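Light Chain (Clostridium botulinum, PDB 6BVD) is a zinc metalloendopeptidase, the protease domain of a mosaic botulinum neurotoxin, and probably cleaves a SNARE protein inside the nerve terminal. Local coordinates at residues N167-I172 with S191-E196; T183-G188 with G239-E244; I24-Y29 with I156-G161. All blocks are in the same frame, centred on the assembly; numbering follows the deposited sequence.

Followed from the N terminus, the chain shows how distant segments meet around one sheet. Interaction 3 closes first, spanning 127 residues to set the loop after strand 21-24 against strand 155-158. Interaction 1 opens soon afterwards, joining outermost strand 168-171 to strand 193-196. Interaction 2 starts within that connection, at 183-188, and ends at 239-244, beyond helix 222-237, so interactions 1 and 2 cross. Strand 193-196 links interactions 1 and 3, for its Val-195 makes probable hydrogen bonds with Ile-156 and Trp-158 of the neighbouring strand. Tyr-241 links interactions 1 and 2 by reaching the backbone of Thr-169. Sheet, connecting loop and zinc-binding helix are thus tied together.

Interaction 1: N167-I172 with S191-E196; sequences NKTGGI and SIMTVE
Met-193 bends at two successive torsions, chi2 -62° and chi3 -68°, and this doubled bend brings its methyl CE to 3.3 Å from Gly-170 O on the partner strand. The two strands, 168-171 and 193-196, form the antiparallel edge of the mixed sheet beside the zinc site. Their backbones are joined by two hydrogen-bonded pairs, Lys-168 with Glu-196 and Gly-170 with Thr-194, each with two N-H...O bonds. Between them the non-hydrogen-bonded pair Thr-169 and Val-195 brings the backbones together, with Thr-169 OG1 3.6 Å from Val-195 CG2. Both residues, like Met-193, lie on the face turned to helix 222-237. There Thr-169 OG1 hydrogen-bonds to Glu-229, the glutamate of the HExxH motif, and the side chain also touches zinc ligand His-232, consistent with a second-shell role for the edge strand.

On the other face Lys-168 and Glu-196 run side by side in the same direction. The contact is made by the aliphatic stem, Lys-168 CD lying 3.3 Å from Glu-196 OE2. Lys-168 NZ stays 5.1 Å from Glu-196 OE2, too far for a salt bridge, though the opposite charges may still attract weakly.

Past the strands, Ser-191 OG accepts the almost straight bond from Ile-172 N (3.2 Å, 174° at the hydrogen) and donates to Ile-192 O from above the carbonyl plane. Ile-172 CG1 lies 3.2 Å from Ile-192 O and also touches Ile-192 CB. One water links the two segments, donating to Gly-171 O at 3.2 Å and pairing with Thr-194 OG1 at 2.8 Å.

Interaction 2: T183-G188 with G239-E244; sequences TPYKDG and GTYITE. With ACT (acetate ion), chain F.
A Schellman motif ends helix 222-237 at Gly-239, and the backbone that follows is where the 183-188 loop docks. Gly-239 O accepts the N-H of Gly-188 at 2.8 Å, while Gly-239 CA comes to 3.2 Å from Tyr-185 O in a CA-H...O contact. The same Tyr-185 carbonyl receives Tyr-241 N over a longer 3.3 Å.

The two tyrosines form an offset edge-to-face pair, the edge of Tyr-185 directed at the face of Tyr-241 with the planes at 77°. Chi1 of -170° places Tyr-241 CG opposite the backbone N and turns the ring so that this face meets the Tyr-185 edge, Tyr-241 CD2 lying 3.7 Å from Tyr-185 CE1. The ring's opposite face carries the methyl of an acetate, probably from the crystallisation liquor, that is hydrogen-bonded to Ile-242 N, His-232 and His-235.

Lys-186 lays CG near Tyr-241 O and extends NZ to Thr-243 OG1 (3.1 Å), which in turn hydrogen-bonds to Glu-244 OE2 on its anti side. A water donates to both Lys-186 O and Tyr-241 O.

Around the contact, Tyr-185 and Tyr-241 rest on Met-193 of strand 193-196, Tyr-241 OH bonds to Thr-169 O of strand 168-171, and helix 280-301 packs against Thr-240 and Ile-242.

Interaction 3: I24-Y29 with I156-G161; sequences IRPPYY and IIWGPG
Ile-156 and Trp-158, on strand 155-158, present their side chains to the loop after strand 21-24, and of the loop residues Pro-26 buries the largest area, against Trp-158. No hydrogen bond crosses; the contact is entirely apolar.

Ile-156 works through a single methyl. With CG1 anti to the carbonyl carbon (chi1 -58°) and the chain extended beyond it, Ile-156 CD1 projects between two loop residues, 3.9 Å from Pro-27 CD. The same Ile-156 CD1 also meets Ile-24 CD1 tip to tip at 4.2 Å.

Trp-158 uses the far rim of its six-membered ring. Trp-158 CZ2 is 3.7 Å from Pro-26 CG, the proline and the indole crossing at about a right angle, and Trp-158 CH2 stands 4.0 Å from Tyr-29 CE2. Proline and tyrosine bracket the same corner of the indole.

The loop can offer both because Pro-26 to Tyr-29 form a type II turn, closed by Tyr-29 N to Pro-26 O at 3.0 Å. Ile-48 of strand 45-48 touches Ile-24, Pro-26, Ile-156 and Trp-158, and Phe-36 meets Tyr-29 and Trp-158 edge to face. A proline-containing turn packed with an aromatic cluster thus contributes to the hydrophobic packing on one face of the mixed sheet.

Interaction 1: N167-I172 with S191-E196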
loop_
_atom_site.group_PDB
_atom_site.type_symbol
_atom_site.label_atom_id
_atom_site.label_comp_id
_atom_site.label_asym_id
_atom_site.label_seq_id
_atom_site.Cartn_x
_atom_site.Cartn_y
_atom_site.Cartn_z
ATOM N N ASN A 167 -14.572 21.031 -2.070
ATOM C CA ASN A 167 -14.202 20.304 -3.276
ATOM C C ASN A 167 -15.248 20.556 -4.345
ATOM O O ASN A 167 -16.432 20.720 -4.019
ATOM C CB ASN A 167 -14.092 18.814 -2.983
ATOM C CG ASN A 167 -13.173 18.528 -1.839
ATOM O OD1 ASN A 167 -12.000 18.929 -1.841
ATOM N ND2 ASN A 167 -13.699 17.847 -0.829
ATOM N N LYS A 168 -14.859 20.666 -5.619
ATOM C CA LYS A 168 -15.898 20.822 -6.634
ATOM C C LYS A 168 -15.469 20.337 -7.993
ATOM O O LYS A 168 -14.303 20.360 -8.320
ATOM C CB LYS A 168 -16.362 22.277 -6.744
ATOM C CG LYS A 168 -15.302 23.235 -7.158
ATOM C CD LYS A 168 -15.889 24.630 -7.371
ATOM C CE LYS A 168 -16.629 25.080 -6.136
ATOM N NZ LYS A 168 -17.093 26.487 -6.237
ATOM N N THR A 169 -16.446 19.933 -8.793
ATOM C CA THR A 169 -16.195 19.371 -10.118
ATOM C C THR A 169 -16.849 20.308 -11.130
ATOM O O THR A 169 -17.861 20.934 -10.806
ATOM C CB THR A 169 -16.756 17.930 -10.186
ATOM O OG1 THR A 169 -16.110 17.137 -9.177
ATOM C CG2 THR A 169 -16.513 17.267 -11.530
ATOM N N GLY A 170 -16.288 20.408 -12.332
ATOM C CA GLY A 170 -16.836 21.227 -13.400
ATOM C C GLY A 170 -16.438 20.746 -14.782
ATOM O O GLY A 170 -15.516 19.965 -14.892
ATOM N N GLY A 171 -17.145 21.183 -15.839
ATOM C CA GLY A 171 -16.791 20.766 -17.197
ATOM C C GLY A 171 -16.140 21.934 -17.945
ATOM O O GLY A 171 -15.943 23.008 -17.357
ATOM N N ILE A 172 -15.844 21.749 -19.233
ATOM C CA ILE A 172 -15.238 22.818 -20.034
ATOM C C ILE A 172 -16.178 23.324 -21.122
ATOM O O ILE A 172 -16.935 22.547 -21.722
ATOM C CB ILE A 172 -13.907 22.340 -20.663
ATOM C CG1 ILE A 172 -12.936 21.832 -19.571
ATOM C CG2 ILE A 172 -13.282 23.485 -21.513
ATOM C CD1 ILE A 172 -12.534 22.892 -18.527
ATOM N N SER A 191 -16.726 16.173 -21.880
ATOM C CA SER A 191 -15.603 17.099 -22.128
ATOM C C SER A 191 -14.547 16.786 -21.121
ATOM O O SER A 191 -14.807 16.003 -20.180
ATOM C CB SER A 191 -16.035 18.577 -22.006
ATOM O OG SER A 191 -16.232 18.942 -20.650
ATOM N N ILE A 192 -13.362 17.376 -21.292
ATOM C CA ILE A 192 -12.377 17.393 -20.239
ATOM C C ILE A 192 -13.046 17.880 -18.961
ATOM O O ILE A 192 -13.803 18.853 -18.995
ATOM C CB ILE A 192 -11.198 18.304 -20.587
ATOM C CG1 ILE A 192 -10.355 17.687 -21.715
ATOM C CG2 ILE A 192 -10.260 18.400 -19.426
ATOM C CD1 ILE A 192 -9.377 18.748 -22.354
ATOM N N MET A 193 -12.770 17.214 -17.830
ATOM C CA MET A 193 -13.368 17.625 -16.563
ATOM C C MET A 193 -12.305 18.245 -15.691
ATOM O O MET A 193 -11.124 18.061 -15.929
ATOM C CB MET A 193 -14.084 16.433 -15.870
ATOM C CG MET A 193 -15.238 15.867 -16.740
ATOM S SD MET A 193 -16.604 17.074 -17.091
ATOM C CE MET A 193 -17.346 17.292 -15.443
ATOM N N THR A 194 -12.745 19.078 -14.753
ATOM C CA THR A 194 -11.906 19.741 -13.769
ATOM C C THR A 194 -12.382 19.351 -12.366
ATOM O O THR A 194 -13.607 19.416 -12.100
ATOM C CB THR A 194 -11.992 21.289 -13.870
ATOM O OG1 THR A 194 -11.874 21.704 -15.234
ATOM C CG2 THR A 194 -10.924 21.971 -13.034
ATOM N N VAL A 195 -11.446 19.018 -11.471
ATOM C CA VAL A 195 -11.763 18.911 -10.028
ATOM C C VAL A 195 -10.871 19.816 -9.164
ATOM O O VAL A 195 -9.687 19.899 -9.379
ATOM C CB VAL A 195 -11.628 17.459 -9.516
ATOM C CG1 VAL A 195 -11.728 17.413 -7.978
ATOM C CG2 VAL A 195 -12.701 16.588 -10.151
ATOM N N GLU A 196 -11.452 20.547 -8.221
ATOM C CA GLU A 196 -10.678 21.199 -7.181
ATOM C C GLU A 196 -10.808 20.315 -5.955
ATOM O O GLU A 196 -11.934 20.102 -5.475
ATOM C CB GLU A 196 -11.213 22.604 -6.880
ATOM C CG GLU A 196 -11.252 23.496 -8.099
ATOM C CD GLU A 196 -12.105 24.722 -7.857
ATOM O OE1 GLU A 196 -11.982 25.339 -6.773
ATOM O OE2 GLU A 196 -12.948 25.017 -8.720
HETATM O O HOH W 1 -13.749 23.733 -15.200
#

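Interaction 2: T183-G188 with G239-E244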
loop_
_atom_site.group_PDB
_atom_site.type_symbol
_atom_site.label_atom_id
_atom_site.label_comp_id
_atom_site.label_asym_id
_atom_site.label_seq_id
_atom_site.Cartn_x
_atom_site.Cartn_y
_atom_site.Cartn_z
ATOM N N THR A 183 -21.711 23.481 -24.001
ATOM C CA THR A 183 -21.327 22.706 -22.819
ATOM C C THR A 183 -21.471 21.214 -23.106
ATOM O O THR A 183 -22.429 20.579 -22.677
ATOM C CB THR A 183 -22.202 23.094 -21.593
ATOM O OG1 THR A 183 -23.573 22.913 -21.936
ATOM C CG2 THR A 183 -21.984 24.538 -21.249
ATOM N N PRO A 184 -20.513 20.643 -23.861
ATOM C CA PRO A 184 -20.702 19.269 -24.316
ATOM C C PRO A 184 -20.800 18.245 -23.187
ATOM O O PRO A 184 -21.371 17.205 -23.447
ATOM C CB PRO A 184 -19.452 18.983 -25.190
ATOM C CG PRO A 184 -18.520 20.191 -24.952
ATOM C CD PRO A 184 -19.388 21.325 -24.528
ATOM N N TYR A 185 -20.267 18.539 -22.001
ATOM C CA TYR A 185 -20.376 17.639 -20.875
ATOM C C TYR A 185 -21.813 17.505 -20.302
ATOM O O TYR A 185 -22.028 16.657 -19.388
ATOM C CB TYR A 185 -19.411 18.080 -19.764
ATOM C CG TYR A 185 -19.676 19.481 -19.285
ATOM C CD1 TYR A 185 -20.482 19.706 -18.162
ATOM C CD2 TYR A 185 -19.152 20.592 -19.958
ATOM C CE1 TYR A 185 -20.727 20.963 -17.702
ATOM C CE2 TYR A 185 -19.392 21.841 -19.495
ATOM C CZ TYR A 185 -20.178 22.038 -18.378
ATOM O OH TYR A 185 -20.443 23.310 -17.935
ATOM N N LYS A 186 -22.742 18.329 -20.796
ATOM C CA LYS A 186 -24.185 18.282 -20.425
ATOM C C LYS A 186 -25.040 17.748 -21.566
ATOM O O LYS A 186 -26.241 17.479 -21.394
ATOM C CB LYS A 186 -24.702 19.666 -20.030
ATOM C CG LYS A 186 -23.947 20.304 -18.878
ATOM C CD LYS A 186 -24.416 21.742 -18.562
ATOM C CE LYS A 186 -25.662 21.779 -17.699
ATOM N NZ LYS A 186 -25.984 23.187 -17.307
ATOM N N ASP A 187 -24.416 17.534 -22.724
ATOM C CA ASP A 187 -25.170 17.196 -23.922
ATOM C C ASP A 187 -24.840 15.813 -24.530
ATOM O O ASP A 187 -25.033 15.641 -25.725
ATOM C CB ASP A 187 -24.921 18.261 -25.017
ATOM C CG ASP A 187 -25.419 19.641 -24.631
ATOM O OD1 ASP A 187 -26.373 19.771 -23.822
ATOM O OD2 ASP A 187 -24.836 20.617 -25.155
ATOM N N GLY A 188 -24.362 14.848 -23.729
ATOM C CA GLY A 188 -24.028 13.519 -24.226
ATOM C C GLY A 188 -22.599 13.321 -24.757
ATOM O O GLY A 188 -22.110 12.216 -24.763
ATOM N N GLY A 239 -21.413 12.908 -20.551
ATOM C CA GLY A 239 -22.268 13.981 -21.048
ATOM C C GLY A 239 -23.663 14.000 -20.379
ATOM O O GLY A 239 -24.626 14.512 -20.975
ATOM N N THR A 240 -23.770 13.430 -19.170
ATOM C CA THR A 240 -25.052 13.401 -18.417
ATOM C C THR A 240 -25.048 14.398 -17.266
ATOM O O THR A 240 -25.972 14.416 -16.437
ATOM C CB THR A 240 -25.329 11.995 -17.777
ATOM O OG1 THR A 240 -24.419 11.802 -16.708
ATOM C CG2 THR A 240 -25.135 10.850 -18.804
ATOM N N TYR A 241 -24.024 15.245 -17.214
ATOM C CA TYR A 241 -23.843 16.191 -16.116
ATOM C C TYR A 241 -24.976 17.216 -16.039
ATOM O O TYR A 241 -25.383 17.792 -17.051
ATOM C CB TYR A 241 -22.488 16.881 -16.271
ATOM C CG TYR A 241 -21.960 17.742 -15.142
ATOM C CD1 TYR A 241 -21.014 17.241 -14.258
ATOM C CD2 TYR A 241 -22.358 19.076 -14.999
ATOM C CE1 TYR A 241 -20.491 18.022 -13.247
ATOM C CE2 TYR A 241 -21.839 19.866 -13.994
ATOM C CZ TYR A 241 -20.911 19.334 -13.127
ATOM O OH TYR A 241 -20.392 20.102 -12.108
ATOM N N ILE A 242 -25.516 17.427 -14.833
ATOM C CA ILE A 242 -26.532 18.488 -14.678
ATOM C C ILE A 242 -26.235 19.484 -13.554
ATOM O O ILE A 242 -25.553 19.169 -12.578
ATOM C CB ILE A 242 -27.967 17.903 -14.463
ATOM C CG1 ILE A 242 -28.024 16.916 -13.276
ATOM C CG2 ILE A 242 -28.416 17.174 -15.697
ATOM C CD1 ILE A 242 -29.496 16.491 -12.903
ATOM N N THR A 243 -26.750 20.712 -13.723
ATOM C CA THR A 243 -26.718 21.728 -12.695
ATOM C C THR A 243 -28.140 22.132 -12.209
ATOM O O THR A 243 -28.265 22.721 -11.140
ATOM C CB THR A 243 -26.028 23.007 -13.214
ATOM O OG1 THR A 243 -26.751 23.462 -14.357
ATOM C CG2 THR A 243 -24.548 22.737 -13.597
ATOM N N GLU A 244 -29.186 21.861 -12.996
ATOM C CA GLU A 244 -30.534 22.334 -12.624
ATOM C C GLU A 244 -31.348 21.174 -12.065
ATOM O O GLU A 244 -30.783 20.345 -11.370
ATOM C CB GLU A 244 -31.220 22.986 -13.811
ATOM C CG GLU A 244 -30.331 24.058 -14.471
ATOM C CD GLU A 244 -29.838 25.098 -13.455
ATOM O OE1 GLU A 244 -30.675 25.613 -12.697
ATOM O OE2 GLU A 244 -28.619 25.404 -13.411
HETATM C C ACT F . -23.596 15.703 -11.895
HETATM O O ACT F . -24.345 15.540 -12.885
HETATM O OXT ACT F . -23.042 14.718 -11.360
HETATM C CH3 ACT F . -23.360 17.088 -11.349
HETATM O O HOH W 2 -27.411 17.285 -18.965
#

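Interaction 3: I24-Y29 with I156-G161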
loop_
_atom_site.group_PDB
_atom_site.type_symbol
_atom_site.label_atom_id
_atom_site.label_comp_id
_atom_site.label_asym_id
_atom_site.label_seq_id
_atom_site.Cartn_x
_atom_site.Cartn_y
_atom_site.Cartn_z
ATOM N N ILE A 24 1.751 21.630 -18.735
ATOM C CA ILE A 24 0.571 21.692 -19.568
ATOM C C ILE A 24 -0.069 23.074 -19.523
ATOM O O ILE A 24 0.005 23.782 -18.527
ATOM C CB ILE A 24 -0.478 20.628 -19.192
ATOM C CG1 ILE A 24 -1.241 21.022 -17.949
ATOM C CG2 ILE A 24 0.157 19.288 -19.008
ATOM C CD1 ILE A 24 -2.187 19.907 -17.483
ATOM N N ARG A 25 -0.685 23.447 -20.629
ATOM C CA ARG A 25 -1.426 24.721 -20.738
ATOM C C ARG A 25 -2.885 24.390 -20.531
ATOM O O ARG A 25 -3.520 23.887 -21.450
ATOM C CB ARG A 25 -1.216 25.375 -22.109
ATOM C CG ARG A 25 -1.779 26.813 -22.188
ATOM C CD ARG A 25 -1.583 27.427 -23.610
ATOM N NE ARG A 25 -2.452 26.779 -24.603
ATOM C CZ ARG A 25 -2.579 27.192 -25.858
ATOM N NH1 ARG A 25 -1.913 28.258 -26.246
ATOM N NH2 ARG A 25 -3.379 26.559 -26.706
ATOM N N PRO A 26 -3.418 24.622 -19.317
ATOM C CA PRO A 26 -4.750 24.043 -19.080
ATOM C C PRO A 26 -5.879 24.867 -19.736
ATOM O O PRO A 26 -5.640 25.985 -20.195
ATOM C CB PRO A 26 -4.845 23.973 -17.524
ATOM C CG PRO A 26 -3.780 24.805 -16.991
ATOM C CD PRO A 26 -2.814 25.192 -18.105
ATOM N N PRO A 27 -7.092 24.285 -19.848
ATOM C CA PRO A 27 -8.188 25.008 -20.500
ATOM C C PRO A 27 -8.404 26.378 -19.850
ATOM O O PRO A 27 -8.267 26.493 -18.617
ATOM C CB PRO A 27 -9.410 24.079 -20.314
ATOM C CG PRO A 27 -8.971 23.041 -19.362
ATOM C CD PRO A 27 -7.493 22.938 -19.411
ATOM N N TYR A 28 -8.667 27.373 -20.696
ATOM C CA TYR A 28 -8.863 28.794 -20.364
ATOM C C TYR A 28 -7.525 29.566 -20.207
ATOM O O TYR A 28 -7.543 30.792 -20.037
ATOM C CB TYR A 28 -9.718 28.964 -19.085
ATOM C CG TYR A 28 -11.081 28.300 -19.147
ATOM C CD1 TYR A 28 -11.914 28.473 -20.238
ATOM C CD2 TYR A 28 -11.521 27.467 -18.107
ATOM C CE1 TYR A 28 -13.175 27.860 -20.295
ATOM C CE2 TYR A 28 -12.761 26.844 -18.154
ATOM C CZ TYR A 28 -13.581 27.035 -19.257
ATOM O OH TYR A 28 -14.821 26.431 -19.312
ATOM N N TYR A 29 -6.373 28.888 -20.312
ATOM C CA TYR A 29 -5.082 29.582 -20.204
ATOM C C TYR A 29 -4.437 29.801 -21.608
ATOM O O TYR A 29 -3.230 30.094 -21.736
ATOM C CB TYR A 29 -4.122 28.817 -19.280
ATOM C CG TYR A 29 -4.459 28.959 -17.791
ATOM C CD1 TYR A 29 -4.000 30.051 -17.059
ATOM C CD2 TYR A 29 -5.263 28.011 -17.126
ATOM C CE1 TYR A 29 -4.325 30.217 -15.718
ATOM C CE2 TYR A 29 -5.565 28.159 -15.773
ATOM C CZ TYR A 29 -5.091 29.253 -15.079
ATOM O OH TYR A 29 -5.387 29.414 -13.755
ATOM N N ILE A 156 -8.397 16.903 -15.109
ATOM C CA ILE A 156 -7.315 17.626 -14.480
ATOM C C ILE A 156 -7.749 18.016 -13.077
ATOM O O ILE A 156 -8.768 18.702 -12.897
ATOM C CB ILE A 156 -6.947 18.892 -15.285
ATOM C CG1 ILE A 156 -6.551 18.493 -16.717
ATOM C CG2 ILE A 156 -5.860 19.677 -14.549
ATOM C CD1 ILE A 156 -6.340 19.682 -17.633
ATOM N N ILE A 157 -6.965 17.593 -12.092
ATOM C CA ILE A 157 -7.242 17.854 -10.679
ATOM C C ILE A 157 -6.317 18.918 -10.172
ATOM O O ILE A 157 -5.124 18.803 -10.360
ATOM C CB ILE A 157 -7.053 16.588 -9.783
ATOM C CG1 ILE A 157 -7.925 15.412 -10.285
ATOM C CG2 ILE A 157 -7.375 16.964 -8.286
ATOM C CD1 ILE A 157 -7.621 14.007 -9.550
ATOM N N TRP A 158 -6.883 19.969 -9.577
ATOM C CA TRP A 158 -6.152 21.040 -8.895
ATOM C C TRP A 158 -6.340 20.977 -7.373
ATOM O O TRP A 158 -7.299 20.386 -6.886
ATOM C CB TRP A 158 -6.659 22.419 -9.325
ATOM C CG TRP A 158 -6.577 22.734 -10.753
ATOM C CD1 TRP A 158 -7.346 22.235 -11.748
ATOM C CD2 TRP A 158 -5.716 23.718 -11.354
ATOM N NE1 TRP A 158 -6.986 22.816 -12.950
ATOM C CE2 TRP A 158 -5.994 23.725 -12.726
ATOM C CE3 TRP A 158 -4.741 24.567 -10.853
ATOM C CZ2 TRP A 158 -5.338 24.594 -13.626
ATOM C CZ3 TRP A 158 -4.056 25.401 -11.742
ATOM C CH2 TRP A 158 -4.352 25.386 -13.115
ATOM N N GLY A 159 -5.479 21.684 -6.650
ATOM C CA GLY A 159 -5.682 21.960 -5.230
ATOM C C GLY A 159 -6.862 22.891 -5.029
ATOM O O GLY A 159 -7.488 23.292 -5.990
ATOM N N PRO A 160 -7.193 23.212 -3.772
ATOM C CA PRO A 160 -8.378 24.046 -3.533
ATOM C C PRO A 160 -8.302 25.486 -4.015
ATOM O O PRO A 160 -7.208 26.057 -4.170
ATOM C CB PRO A 160 -8.503 24.042 -2.005
ATOM C CG PRO A 160 -7.117 23.783 -1.526
ATOM C CD PRO A 160 -6.541 22.808 -2.518
ATOM N N GLY A 161 -9.484 26.060 -4.219
ATOM C CA GLY A 161 -9.628 27.510 -4.329
ATOM C C GLY A 161 -9.530 28.184 -2.959
ATOM O O GLY A 161 -8.828 27.682 -2.067
#